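PDB 3P02: uncharacterized protein from Bacteroides ovatus, which is of unknown function but probably pairs an E-set-like N-terminal domain with a C-terminal antiparallel beta domain of the BT_3044-like family. Local coordinates for residues I192-A197 with N209-L214; G198-D203 with F276-S281; F213-G218 with K231-N236; S270-D275 with G293-S298. All blocks are in the same frame, centred on the assembly; numbering follows the deposited sequence.

Interaction 1: residues I192-A197 with N209-L214; sequences IVFFYA and NYKVFL
Val-193 and Leu-214 form an antiparallel hydrogen-bonded pair, with Val-193 N to Leu-214 O and Leu-214 N to Val-193 O both 2.9 Å. Phe-195 and Val-212 pair in the same way further along, while Phe-194 with Phe-213 and Tyr-196 with Lys-211 occupy the non-hydrogen-bonded positions. The N-to-C directions of the two strands differ by 148°, and past the last bridge Ala-197 N still reaches Tyr-210 O at 2.8 Å. The strands are neighbours in the long antiparallel sheet of the C-terminal part of the protein, which curls enough for Phe-274 of the non-adjacent strand 262-278 to touch Phe-195 and Val-212. On that face Val-212 CB lies over the Phe-195 ring, and Leu-214 CD1 approaches Phe-195 CD1 at 3.7 Å. On the other face the Lys-211 chain bends at chi3 (67°), laying CE over the centre of the Phe-194 ring, 3.7 Å from the centroid. NZ continues over the same face in a cation-pi contact, and Lys-211 CG packs against Tyr-196 CE1 at 3.5 Å. Replacing Phe-194 by alanine would probably deprive the ammonium group of its aromatic partner and free the end of the lysine to turn.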
loop_
_atom_site.group_PDB
_atom_site.type_symbol
_atom_site.label_atom_id
_atom_site.label_comp_id
_atom_site.label_asym_id
_atom_site.label_seq_id
_atom_site.Cartn_x
_atom_site.Cartn_y
_atom_site.Cartn_z
ATOM N N ILE A 192 -7.369 -6.295 -11.344
ATOM C CA ILE A 192 -8.334 -6.613 -10.284
ATOM C C ILE A 192 -7.899 -5.893 -9.005
ATOM O O ILE A 192 -6.714 -5.926 -8.627
ATOM C CB ILE A 192 -8.467 -8.151 -10.034
ATOM C CG1 ILE A 192 -8.937 -8.897 -11.326
ATOM C CG2 ILE A 192 -9.420 -8.456 -8.823
ATOM C CD1 ILE A 192 -8.806 -10.440 -11.185
ATOM N N VAL A 193 -8.867 -5.224 -8.373
ATOM C CA VAL A 193 -8.689 -4.540 -7.102
ATOM C C VAL A 193 -9.796 -4.989 -6.158
ATOM O O VAL A 193 -10.705 -5.705 -6.560
ATOM C CB VAL A 193 -8.729 -2.976 -7.273
ATOM C CG1 VAL A 193 -7.616 -2.455 -8.198
ATOM C CG2 VAL A 193 -10.105 -2.500 -7.742
ATOM N N PHE A 194 -9.740 -4.530 -4.918
ATOM C CA PHE A 194 -10.881 -4.697 -4.026
ATOM C C PHE A 194 -10.982 -3.491 -3.127
ATOM O O PHE A 194 -9.986 -2.817 -2.869
ATOM C CB PHE A 194 -10.820 -5.968 -3.175
ATOM C CG PHE A 194 -9.671 -6.037 -2.208
ATOM C CD1 PHE A 194 -9.779 -5.489 -0.925
ATOM C CD2 PHE A 194 -8.485 -6.681 -2.560
ATOM C CE1 PHE A 194 -8.716 -5.595 -0.011
ATOM C CE2 PHE A 194 -7.414 -6.756 -1.658
ATOM C CZ PHE A 194 -7.540 -6.222 -0.388
ATOM N N PHE A 195 -12.182 -3.219 -2.664
ATOM C CA PHE A 195 -12.407 -2.216 -1.649
ATOM C C PHE A 195 -13.231 -2.926 -0.591
ATOM O O PHE A 195 -13.641 -4.075 -0.806
ATOM C CB PHE A 195 -13.088 -0.953 -2.208
ATOM C CG PHE A 195 -14.511 -1.143 -2.693
ATOM C CD1 PHE A 195 -14.773 -1.652 -3.971
ATOM C CD2 PHE A 195 -15.585 -0.841 -1.865
ATOM C CE1 PHE A 195 -16.093 -1.887 -4.396
ATOM C CE2 PHE A 195 -16.913 -1.031 -2.312
ATOM C CZ PHE A 195 -17.145 -1.545 -3.572
ATOM N N TYR A 196 -13.523 -2.246 0.515
ATOM C CA TYR A 196 -14.356 -2.858 1.541
ATOM C C TYR A 196 -15.741 -2.216 1.584
ATOM O O TYR A 196 -15.853 -0.994 1.617
ATOM C CB TYR A 196 -13.720 -2.710 2.941
ATOM C CG TYR A 196 -12.319 -3.266 3.054
ATOM C CD1 TYR A 196 -12.080 -4.636 2.968
ATOM C CD2 TYR A 196 -11.228 -2.418 3.252
ATOM C CE1 TYR A 196 -10.781 -5.152 3.065
ATOM C CE2 TYR A 196 -9.936 -2.923 3.394
ATOM C CZ TYR A 196 -9.717 -4.289 3.299
ATOM O OH TYR A 196 -8.436 -4.750 3.433
ATOM N N ALA A 197 -16.779 -3.045 1.649
ATOM C CA ALA A 197 -18.129 -2.561 1.830
ATOM C C ALA A 197 -18.349 -2.100 3.298
ATOM O O ALA A 197 -17.545 -2.432 4.189
ATOM C CB ALA A 197 -19.122 -3.675 1.491
ATOM N N ASN A 209 -13.953 -9.742 5.724
ATOM C CA ASN A 209 -15.334 -10.201 5.501
ATOM C C ASN A 209 -16.120 -9.329 4.527
ATOM O O ASN A 209 -17.181 -9.752 4.056
ATOM C CB ASN A 209 -16.090 -10.166 6.831
ATOM C CG ASN A 209 -15.463 -11.061 7.857
ATOM O OD1 ASN A 209 -14.973 -12.141 7.527
ATOM N ND2 ASN A 209 -15.602 -10.682 9.114
ATOM N N TYR A 210 -15.643 -8.072 4.308
ATOM C CA TYR A 210 -16.382 -7.067 3.536
ATOM C C TYR A 210 -15.714 -6.735 2.210
ATOM O O TYR A 210 -16.064 -5.749 1.580
ATOM C CB TYR A 210 -16.585 -5.796 4.416
ATOM C CG TYR A 210 -17.514 -6.146 5.556
ATOM C CD1 TYR A 210 -18.891 -6.208 5.360
ATOM C CD2 TYR A 210 -17.011 -6.552 6.798
ATOM C CE1 TYR A 210 -19.744 -6.681 6.347
ATOM C CE2 TYR A 210 -17.863 -7.023 7.802
ATOM C CZ TYR A 210 -19.229 -7.068 7.575
ATOM O OH TYR A 210 -20.073 -7.541 8.552
ATOM N N LYS A 211 -14.764 -7.547 1.787
ATOM C CA LYS A 211 -14.081 -7.321 0.511
ATOM C C LYS A 211 -15.013 -7.448 -0.703
ATOM O O LYS A 211 -15.737 -8.445 -0.869
ATOM C CB LYS A 211 -12.941 -8.330 0.351
ATOM C CG LYS A 211 -11.737 -8.011 1.244
ATOM C CD LYS A 211 -10.699 -9.143 1.266
ATOM C CE LYS A 211 -10.020 -9.319 -0.078
ATOM N NZ LYS A 211 -9.124 -10.515 -0.095
ATOM N N VAL A 212 -14.976 -6.421 -1.555
ATOM C CA VAL A 212 -15.730 -6.396 -2.814
ATOM C C VAL A 212 -14.711 -6.197 -3.918
ATOM O O VAL A 212 -13.953 -5.221 -3.889
ATOM C CB VAL A 212 -16.829 -5.310 -2.830
ATOM C CG1 VAL A 212 -17.500 -5.275 -4.208
ATOM C CG2 VAL A 212 -17.860 -5.567 -1.726
ATOM N N PHE A 213 -14.669 -7.135 -4.858
ATOM C CA PHE A 213 -13.700 -7.117 -5.938
ATOM C C PHE A 213 -14.250 -6.409 -7.154
ATOM O O PHE A 213 -15.439 -6.527 -7.466
ATOM C CB PHE A 213 -13.319 -8.547 -6.322
ATOM C CG PHE A 213 -12.598 -9.338 -5.249
ATOM C CD1 PHE A 213 -13.313 -10.017 -4.258
ATOM C CD2 PHE A 213 -11.210 -9.375 -5.207
ATOM C CE1 PHE A 213 -12.642 -10.701 -3.223
ATOM C CE2 PHE A 213 -10.539 -10.072 -4.188
ATOM C CZ PHE A 213 -11.259 -10.736 -3.211
ATOM N N LEU A 214 -13.359 -5.689 -7.846
ATOM C CA LEU A 214 -13.637 -4.999 -9.113
ATOM C C LEU A 214 -12.623 -5.397 -10.119
ATOM O O LEU A 214 -11.415 -5.364 -9.810
ATOM C CB LEU A 214 -13.594 -3.456 -8.952
ATOM C CG LEU A 214 -14.721 -2.851 -8.091
ATOM C CD1 LEU A 214 -14.366 -1.402 -7.680
ATOM C CD2 LEU A 214 -16.077 -2.920 -8.835
#

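Interaction 2: residues G198-D203 with F276-S281; sequences GQRTED and FVDYTS. With EDO (1,2-ethanediol), chain D.
Arg-200 and Asp-278 meet with their side chains nearly at right angles and the guanidinium and carboxylate planes 67° apart. The salt bridge is therefore not a flat, two-pronged one: Asp-278 OD2 lies in the guanidinium plane, 2.9 Å from Arg-200 NH1, but is approached from above its own carboxylate plane. The second link, Arg-200 NH2 to Asp-278 OD1, is weak. The syn lone pair of OD2 takes the hydroxyl of Ser-281, and OD1 accepts from the backbone N of Thr-280, an Asx turn, and from that of Ser-281, which extends it to an Asx motif; together they hold the carboxylate in place. Arg-200 NH1 also donates to Gly-198 O (3.0 Å), bracing the loop against its own side chain. Alongside, the Phe-276 ring brings CZ to 3.5 Å from Gly-198 N. An ethanediol molecule, probably from the crystallisation liquor, donates to Gly-198 O and Gln-199 OE1. As Arg-200 NH2 forms a further salt bridge to Asp-206 and Tyr-210 adds a cation-pi contact, the arginine's charge is probably shared between two acids and an aromatic ring.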
loop_
_atom_site.group_PDB
_atom_site.type_symbol
_atom_site.label_atom_id
_atom_site.label_comp_id
_atom_site.label_asym_id
_atom_site.label_seq_id
_atom_site.Cartn_x
_atom_site.Cartn_y
_atom_site.Cartn_z
ATOM N N GLY A 198 -19.462 -1.387 3.536
ATOM C CA GLY A 198 -19.873 -1.030 4.897
ATOM C C GLY A 198 -18.939 -0.194 5.742
ATOM O O GLY A 198 -18.850 -0.402 6.965
ATOM N N GLN A 199 -18.263 0.764 5.100
ATOM C CA GLN A 199 -17.344 1.731 5.721
ATOM C C GLN A 199 -16.069 1.086 6.278
ATOM O O GLN A 199 -15.281 1.766 6.941
ATOM C CB GLN A 199 -18.040 2.568 6.807
ATOM C CG GLN A 199 -18.910 3.644 6.229
ATOM C CD GLN A 199 -19.274 4.676 7.256
ATOM O OE1 GLN A 199 -19.796 4.351 8.320
ATOM N NE2 GLN A 199 -19.041 5.941 6.932
ATOM N N ARG A 200 -15.818 -0.190 5.949
ATOM C CA ARG A 200 -14.595 -0.838 6.421
ATOM C C ARG A 200 -13.365 -0.216 5.735
ATOM O O ARG A 200 -13.427 0.321 4.617
ATOM C CB ARG A 200 -14.638 -2.369 6.191
ATOM C CG ARG A 200 -15.200 -3.191 7.370
ATOM C CD ARG A 200 -16.611 -2.762 7.773
ATOM N NE ARG A 200 -17.158 -3.652 8.784
ATOM C CZ ARG A 200 -18.444 -3.696 9.123
ATOM N NH1 ARG A 200 -19.313 -2.840 8.587
ATOM N NH2 ARG A 200 -18.867 -4.566 10.026
ATOM N N THR A 201 -12.230 -0.269 6.432
ATOM C CA THR A 201 -10.951 0.234 5.928
ATOM C C THR A 201 -9.879 -0.729 6.407
ATOM O O THR A 201 -10.174 -1.646 7.187
ATOM C CB THR A 201 -10.643 1.676 6.455
ATOM O OG1 THR A 201 -10.327 1.562 7.849
ATOM C CG2 THR A 201 -11.806 2.695 6.261
ATOM N N GLU A 202 -8.614 -0.415 6.096
ATOM C CA GLU A 202 -7.447 -1.140 6.587
ATOM C C GLU A 202 -7.430 -1.209 8.145
ATOM O O GLU A 202 -6.793 -2.101 8.697
ATOM C CB GLU A 202 -6.174 -0.448 6.056
ATOM C CG GLU A 202 -6.001 0.988 6.545
ATOM C CD GLU A 202 -4.691 1.661 6.172
ATOM O OE1 GLU A 202 -3.677 0.951 5.973
ATOM O OE2 GLU A 202 -4.677 2.909 6.091
ATOM N N ASP A 203 -8.137 -0.289 8.847
ATOM C CA ASP A 203 -8.130 -0.233 10.309
ATOM C C ASP A 203 -9.213 -1.055 10.968
ATOM O O ASP A 203 -9.285 -1.066 12.200
ATOM C CB ASP A 203 -8.266 1.217 10.798
ATOM C CG ASP A 203 -7.116 2.138 10.427
ATOM O OD1 ASP A 203 -5.995 1.628 10.181
ATOM O OD2 ASP A 203 -7.371 3.334 10.224
ATOM N N PHE A 276 -25.722 -5.996 0.479
ATOM C CA PHE A 276 -24.826 -6.804 1.297
ATOM C C PHE A 276 -25.317 -6.721 2.705
ATOM O O PHE A 276 -26.084 -5.816 3.047
ATOM C CB PHE A 276 -23.357 -6.375 1.187
ATOM C CG PHE A 276 -23.057 -5.135 1.979
ATOM C CD1 PHE A 276 -23.349 -3.869 1.463
ATOM C CD2 PHE A 276 -22.498 -5.227 3.261
ATOM C CE1 PHE A 276 -23.122 -2.728 2.235
ATOM C CE2 PHE A 276 -22.300 -4.087 4.037
ATOM C CZ PHE A 276 -22.596 -2.844 3.516
ATOM N N VAL A 277 -24.844 -7.640 3.542
ATOM C CA VAL A 277 -25.247 -7.679 4.934
ATOM C C VAL A 277 -24.047 -7.378 5.837
ATOM O O VAL A 277 -22.957 -7.936 5.612
ATOM C CB VAL A 277 -25.844 -9.087 5.234
ATOM C CG1 VAL A 277 -26.144 -9.270 6.716
ATOM C CG2 VAL A 277 -27.096 -9.347 4.398
ATOM N N ASP A 278 -24.261 -6.556 6.859
ATOM C CA ASP A 278 -23.281 -6.305 7.894
ATOM C C ASP A 278 -23.702 -7.236 9.036
ATOM O O ASP A 278 -24.715 -6.978 9.705
ATOM C CB ASP A 278 -23.269 -4.836 8.312
ATOM C CG ASP A 278 -22.333 -4.543 9.470
ATOM O OD1 ASP A 278 -21.966 -5.508 10.220
ATOM O OD2 ASP A 278 -21.970 -3.363 9.649
ATOM N N TYR A 279 -22.995 -8.354 9.214
ATOM C CA TYR A 279 -23.381 -9.335 10.229
ATOM C C TYR A 279 -22.420 -9.305 11.431
ATOM O O TYR A 279 -22.424 -10.233 12.239
ATOM C CB TYR A 279 -23.442 -10.750 9.578
ATOM C CG TYR A 279 -22.110 -11.232 9.033
ATOM C CD1 TYR A 279 -21.662 -10.837 7.773
ATOM C CD2 TYR A 279 -21.308 -12.111 9.767
ATOM C CE1 TYR A 279 -20.423 -11.244 7.288
ATOM C CE2 TYR A 279 -20.091 -12.563 9.271
ATOM C CZ TYR A 279 -19.655 -12.134 8.025
ATOM O OH TYR A 279 -18.438 -12.557 7.533
ATOM N N THR A 280 -21.566 -8.245 11.544
ATOM C CA THR A 280 -20.572 -8.227 12.624
ATOM C C THR A 280 -20.562 -6.935 13.449
ATOM O O THR A 280 -20.031 -6.982 14.561
ATOM C CB THR A 280 -19.150 -8.474 12.047
ATOM O OG1 THR A 280 -18.896 -7.521 11.010
ATOM C CG2 THR A 280 -18.979 -9.890 11.467
ATOM N N SER A 281 -21.096 -5.801 12.939
ATOM C CA SER A 281 -21.071 -4.528 13.709
ATOM C C SER A 281 -21.928 -4.556 14.952
ATOM O O SER A 281 -21.552 -3.965 15.976
ATOM C CB SER A 281 -21.589 -3.366 12.865
ATOM O OG SER A 281 -20.666 -3.039 11.853
HETATM C C1 EDO D . -21.272 0.355 9.194
HETATM O O1 EDO D . -19.840 0.366 9.179
HETATM C C2 EDO D . -21.820 1.458 8.298
HETATM O O2 EDO D . -21.749 2.718 8.977
#

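Interaction 3: residues F213-G218 with K231-N236; sequences FLQFTG and KIWAEN
Phe-213 and Trp-233 make the tight part of this contact. The CB of Phe-213 sits over the six-membered ring of the indole, 3.5 Å from its centroid, a CH-pi contact. Trp-233 CG stands between its backbone N and carbonyl carbon (chi1 71°), which folds the indole back across the neighbouring strand. The phenyl ring is almost parallel to the indole, with planes 11° apart, but is slid so far along that the two barely overlap. Underneath, Phe-213 N reaches Trp-233 O at 2.8 Å, and the reciprocal bond from Trp-233 N completes the pair. On the opposite face Leu-214 and Ile-232 lie side by side, CD2 to CG1 3.7 Å, and Ile-232 continues onto Ile-272 and Phe-274. The solvent side is looser. Lys-231 runs out extended beyond CG beside Gln-215, whose CB meets the indole edge at Trp-233 CZ3 (3.7 Å), and the exposed Glu-235 brings CG within 3.7 Å of Phe-213 CE1. An alanine in place of Trp-233 would probably bare Phe-213 CB and leave Gln-215 CB without its aromatic neighbour. Two further backbone bonds, between Gln-215 and Lys-231, carry the pairing on, the ladder of an antiparallel beta hairpin formed by strands 211-220 and 228-234.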
loop_
_atom_site.group_PDB
_atom_site.type_symbol
_atom_site.label_atom_id
_atom_site.label_comp_id
_atom_site.label_asym_id
_atom_site.label_seq_id
_atom_site.Cartn_x
_atom_site.Cartn_y
_atom_site.Cartn_z
ATOM N N PHE A 213 -14.669 -7.135 -4.858
ATOM C CA PHE A 213 -13.700 -7.117 -5.938
ATOM C C PHE A 213 -14.250 -6.409 -7.154
ATOM O O PHE A 213 -15.439 -6.527 -7.466
ATOM C CB PHE A 213 -13.319 -8.547 -6.322
ATOM C CG PHE A 213 -12.598 -9.338 -5.249
ATOM C CD1 PHE A 213 -13.313 -10.017 -4.258
ATOM C CD2 PHE A 213 -11.210 -9.375 -5.207
ATOM C CE1 PHE A 213 -12.642 -10.701 -3.223
ATOM C CE2 PHE A 213 -10.539 -10.072 -4.188
ATOM C CZ PHE A 213 -11.259 -10.736 -3.211
ATOM N N LEU A 214 -13.359 -5.689 -7.846
ATOM C CA LEU A 214 -13.637 -4.999 -9.113
ATOM C C LEU A 214 -12.623 -5.397 -10.119
ATOM O O LEU A 214 -11.415 -5.364 -9.810
ATOM C CB LEU A 214 -13.594 -3.456 -8.952
ATOM C CG LEU A 214 -14.721 -2.851 -8.091
ATOM C CD1 LEU A 214 -14.366 -1.402 -7.680
ATOM C CD2 LEU A 214 -16.077 -2.920 -8.835
ATOM N N GLN A 215 -13.080 -5.740 -11.318
ATOM C CA GLN A 215 -12.170 -6.065 -12.411
ATOM C C GLN A 215 -12.376 -5.072 -13.533
ATOM O O GLN A 215 -13.508 -4.879 -13.971
ATOM C CB GLN A 215 -12.384 -7.505 -12.898
ATOM C CG GLN A 215 -11.465 -7.909 -14.057
ATOM C CD GLN A 215 -11.718 -9.334 -14.479
ATOM O OE1 GLN A 215 -12.295 -10.132 -13.739
ATOM N NE2 GLN A 215 -11.282 -9.694 -15.673
ATOM N N PHE A 216 -11.288 -4.436 -13.973
ATOM C CA PHE A 216 -11.314 -3.471 -15.072
ATOM C C PHE A 216 -10.994 -4.218 -16.352
ATOM O O PHE A 216 -9.837 -4.581 -16.576
ATOM C CB PHE A 216 -10.269 -2.364 -14.800
ATOM C CG PHE A 216 -10.612 -1.513 -13.609
ATOM C CD1 PHE A 216 -10.310 -1.937 -12.308
ATOM C CD2 PHE A 216 -11.281 -0.305 -13.769
ATOM C CE1 PHE A 216 -10.647 -1.154 -11.203
ATOM C CE2 PHE A 216 -11.588 0.498 -12.661
ATOM C CZ PHE A 216 -11.283 0.054 -11.375
ATOM N N THR A 217 -11.997 -4.486 -17.175
ATOM C CA THR A 217 -11.734 -5.231 -18.418
ATOM C C THR A 217 -11.269 -4.294 -19.525
ATOM O O THR A 217 -11.479 -3.083 -19.464
ATOM C CB THR A 217 -13.019 -5.980 -18.908
ATOM O OG1 THR A 217 -13.859 -5.053 -19.633
ATOM C CG2 THR A 217 -13.799 -6.685 -17.758
ATOM N N GLY A 218 -10.756 -4.873 -20.595
ATOM C CA GLY A 218 -10.409 -4.065 -21.763
ATOM C C GLY A 218 -11.509 -4.040 -22.813
ATOM O O GLY A 218 -11.264 -3.626 -23.956
ATOM N N LYS A 231 -16.266 -6.284 -13.945
ATOM C CA LYS A 231 -16.871 -7.357 -13.160
ATOM C C LYS A 231 -16.856 -6.885 -11.708
ATOM O O LYS A 231 -15.925 -6.187 -11.304
ATOM C CB LYS A 231 -16.127 -8.687 -13.319
ATOM C CG LYS A 231 -16.268 -9.253 -14.736
ATOM C CD LYS A 231 -15.441 -10.510 -14.947
ATOM C CE LYS A 231 -15.515 -10.998 -16.375
ATOM N NZ LYS A 231 -14.665 -12.198 -16.589
ATOM N N ILE A 232 -17.855 -7.278 -10.938
ATOM C CA ILE A 232 -17.931 -6.991 -9.510
ATOM C C ILE A 232 -18.371 -8.271 -8.797
ATOM O O ILE A 232 -19.303 -8.949 -9.263
ATOM C CB ILE A 232 -18.860 -5.772 -9.177
ATOM C CG1 ILE A 232 -18.659 -5.339 -7.700
ATOM C CG2 ILE A 232 -20.364 -6.074 -9.514
ATOM C CD1 ILE A 232 -19.429 -4.002 -7.309
ATOM N N TRP A 233 -17.718 -8.617 -7.680
ATOM C CA TRP A 233 -18.129 -9.814 -6.962
ATOM C C TRP A 233 -17.594 -9.820 -5.534
ATOM O O TRP A 233 -16.740 -9.011 -5.181
ATOM C CB TRP A 233 -17.659 -11.093 -7.720
ATOM C CG TRP A 233 -16.177 -11.343 -7.680
ATOM C CD1 TRP A 233 -15.520 -12.224 -6.868
ATOM C CD2 TRP A 233 -15.172 -10.763 -8.535
ATOM N NE1 TRP A 233 -14.169 -12.203 -7.135
ATOM C CE2 TRP A 233 -13.927 -11.328 -8.165
ATOM C CE3 TRP A 233 -15.210 -9.872 -9.625
ATOM C CZ2 TRP A 233 -12.736 -11.031 -8.842
ATOM C CZ3 TRP A 233 -14.019 -9.512 -10.241
ATOM C CH2 TRP A 233 -12.796 -10.083 -9.846
ATOM N N ALA A 234 -18.080 -10.766 -4.723
ATOM C CA ALA A 234 -17.569 -10.982 -3.383
ATOM C C ALA A 234 -17.163 -12.425 -3.257
ATOM O O ALA A 234 -17.671 -13.265 -4.006
ATOM C CB ALA A 234 -18.623 -10.642 -2.326
ATOM N N GLU A 235 -16.219 -12.713 -2.364
ATOM C CA GLU A 235 -15.851 -14.109 -2.074
ATOM C C GLU A 235 -16.564 -14.620 -0.814
ATOM O O GLU A 235 -16.769 -15.824 -0.687
ATOM C CB GLU A 235 -14.342 -14.268 -1.864
ATOM C CG GLU A 235 -13.562 -14.234 -3.153
ATOM C CD GLU A 235 -12.062 -14.339 -2.983
ATOM O OE1 GLU A 235 -11.569 -14.303 -1.832
ATOM O OE2 GLU A 235 -11.376 -14.436 -4.021
ATOM N N ASN A 236 -16.874 -13.718 0.132
ATOM C CA ASN A 236 -17.496 -14.077 1.410
ATOM C C ASN A 236 -18.991 -14.343 1.235
ATOM O O ASN A 236 -19.764 -13.392 1.068
ATOM C CB ASN A 236 -17.260 -12.974 2.442
ATOM C CG ASN A 236 -17.815 -13.327 3.808
ATOM O OD1 ASN A 236 -18.168 -14.503 4.085
ATOM N ND2 ASN A 236 -17.879 -12.350 4.707
#

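Interaction 4: residues S270-D275 with G293-S298; sequences SDIDFD and GGLSVS
Ser-270 meets Gly-294 backbone to backbone, their CA atoms 4.4 Å apart. At Asp-271 the backbone takes a positive phi (65°) and the side chain turns away from 293-298, its carboxylate hydrogen-bonding to Thr-248 on strand 242-255. Ile-272 then makes the antiparallel bridge to Gly-293: its N donates to Gly-293 O (3.0 Å), and its O accepts from Gly-293 N (2.8 Å). Strands 262-278 and 287-302 form a beta hairpin, and this bridge lies where the second strand turns a corner, so that strand 294-298 runs at 132° to 270-275. The corner has backbone angles at Gly-293 that would jam a CB against the preceding carbonyl. Ile-272 CG1 lies anti to its carbonyl carbon (chi1 -60°), and CD1 extends to Leu-295 CD1 at 3.9 Å, the two side chains crossing about perpendicularly. Further on, Asp-273 forms a salt bridge with Lys-292, and Phe-274 keeps the hairpin zipped through backbone bonding to Met-291.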
loop_
_atom_site.group_PDB
_atom_site.type_symbol
_atom_site.label_atom_id
_atom_site.label_comp_id
_atom_site.label_asym_id
_atom_site.label_seq_id
_atom_site.Cartn_x
_atom_site.Cartn_y
_atom_site.Cartn_z
ATOM N N SER A 270 -18.887 3.840 -12.652
ATOM C CA SER A 270 -20.316 4.087 -12.482
ATOM C C SER A 270 -21.092 2.789 -12.425
ATOM O O SER A 270 -20.513 1.710 -12.586
ATOM C CB SER A 270 -20.857 4.957 -13.621
ATOM O OG SER A 270 -20.181 6.202 -13.724
ATOM N N ASP A 271 -22.392 2.881 -12.132
ATOM C CA ASP A 271 -23.293 1.735 -12.173
ATOM C C ASP A 271 -22.959 0.656 -11.129
ATOM O O ASP A 271 -23.162 -0.534 -11.361
ATOM C CB ASP A 271 -23.368 1.118 -13.590
ATOM C CG ASP A 271 -23.793 2.093 -14.654
ATOM O OD1 ASP A 271 -24.703 2.899 -14.385
ATOM O OD2 ASP A 271 -23.146 2.126 -15.698
ATOM N N ILE A 272 -22.494 1.089 -9.960
ATOM C CA ILE A 272 -22.334 0.177 -8.818
ATOM C C ILE A 272 -23.686 0.152 -8.110
ATOM O O ILE A 272 -24.240 1.211 -7.819
ATOM C CB ILE A 272 -21.215 0.632 -7.862
ATOM C CG1 ILE A 272 -19.865 0.680 -8.617
ATOM C CG2 ILE A 272 -21.130 -0.332 -6.646
ATOM C CD1 ILE A 272 -18.709 1.401 -7.769
ATOM N N ASP A 273 -24.195 -1.035 -7.824
ATOM C CA ASP A 273 -25.472 -1.169 -7.114
ATOM C C ASP A 273 -25.536 -2.571 -6.545
ATOM O O ASP A 273 -25.759 -3.525 -7.288
ATOM C CB ASP A 273 -26.677 -0.879 -8.036
ATOM C CG ASP A 273 -28.029 -0.824 -7.340
ATOM O OD1 ASP A 273 -28.128 -1.301 -6.181
ATOM O OD2 ASP A 273 -28.977 -0.300 -7.944
ATOM N N PHE A 274 -25.277 -2.705 -5.231
ATOM C CA PHE A 274 -25.339 -4.033 -4.647
ATOM C C PHE A 274 -25.834 -4.026 -3.237
ATOM O O PHE A 274 -25.495 -3.143 -2.443
ATOM C CB PHE A 274 -23.968 -4.756 -4.699
ATOM C CG PHE A 274 -22.853 -4.077 -3.916
ATOM C CD1 PHE A 274 -22.657 -4.356 -2.556
ATOM C CD2 PHE A 274 -22.026 -3.148 -4.519
ATOM C CE1 PHE A 274 -21.623 -3.736 -1.825
ATOM C CE2 PHE A 274 -20.973 -2.556 -3.797
ATOM C CZ PHE A 274 -20.793 -2.842 -2.450
ATOM N N ASP A 275 -26.562 -5.092 -2.894
ATOM C CA ASP A 275 -26.948 -5.355 -1.527
ATOM C C ASP A 275 -25.851 -6.166 -0.843
ATOM O O ASP A 275 -25.183 -6.975 -1.485
ATOM C CB ASP A 275 -28.272 -6.148 -1.446
ATOM C CG ASP A 275 -29.519 -5.404 -1.842
ATOM O OD1 ASP A 275 -29.490 -4.134 -1.853
ATOM O OD2 ASP A 275 -30.554 -6.070 -2.051
ATOM N N GLY A 293 -24.051 3.757 -6.609
ATOM C CA GLY A 293 -23.443 4.988 -7.104
ATOM C C GLY A 293 -22.181 4.718 -7.881
ATOM O O GLY A 293 -22.125 3.788 -8.689
ATOM N N GLY A 294 -21.180 5.541 -7.628
ATOM C CA GLY A 294 -19.923 5.424 -8.325
ATOM C C GLY A 294 -18.744 5.897 -7.520
ATOM O O GLY A 294 -18.874 6.291 -6.352
ATOM N N LEU A 295 -17.570 5.746 -8.133
ATOM C CA LEU A 295 -16.274 6.109 -7.553
ATOM C C LEU A 295 -15.450 6.853 -8.564
ATOM O O LEU A 295 -15.631 6.652 -9.759
ATOM C CB LEU A 295 -15.513 4.837 -7.163
ATOM C CG LEU A 295 -16.203 3.938 -6.109
ATOM C CD1 LEU A 295 -15.477 2.593 -5.974
ATOM C CD2 LEU A 295 -16.242 4.626 -4.732
ATOM N N SER A 296 -14.528 7.682 -8.109
ATOM C CA SER A 296 -13.680 8.365 -9.066
ATOM C C SER A 296 -12.324 8.665 -8.470
ATOM O O SER A 296 -12.172 8.781 -7.243
ATOM C CB SER A 296 -14.317 9.660 -9.565
ATOM O OG SER A 296 -14.525 10.592 -8.522
ATOM N N VAL A 297 -11.326 8.758 -9.351
ATOM C CA VAL A 297 -9.998 9.193 -8.950
ATOM C C VAL A 297 -9.554 10.280 -9.927
ATOM O O VAL A 297 -9.834 10.206 -11.138
ATOM C CB VAL A 297 -8.958 8.040 -8.809
ATOM C CG1 VAL A 297 -8.551 7.456 -10.158
ATOM C CG2 VAL A 297 -7.715 8.499 -8.023
ATOM N N SER A 298 -8.856 11.272 -9.397
ATOM C CA SER A 298 -8.282 12.339 -10.204
ATOM C C SER A 298 -6.801 12.424 -9.799
ATOM O O SER A 298 -6.487 12.899 -8.712
ATOM C CB SER A 298 -9.031 13.648 -9.951
ATOM O OG SER A 298 -8.419 14.724 -10.635
#

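How the interactions relate
Following the chain, interaction 1 closes the loop between strands 192-196 and 211-220. Interaction 2 starts inside that loop, at 198-203, and crosses interaction 1, finding its partner only at 276-281. Interaction 3 begins on Phe-213 and Leu-214, which interaction 1 also uses, and closes the next hairpin, nested wholly within the span of interaction 2. Interaction 4 opens at 270-275, directly before 276-281, and closes the last hairpin beyond it, so it too crosses interaction 2. All four reach one curled antiparallel sheet: Phe-274 packs on Phe-195 and Ile-232, joining interactions 1, 3 and 4, while Tyr-210 OH and Thr-280 OG1 link interactions 1 and 2.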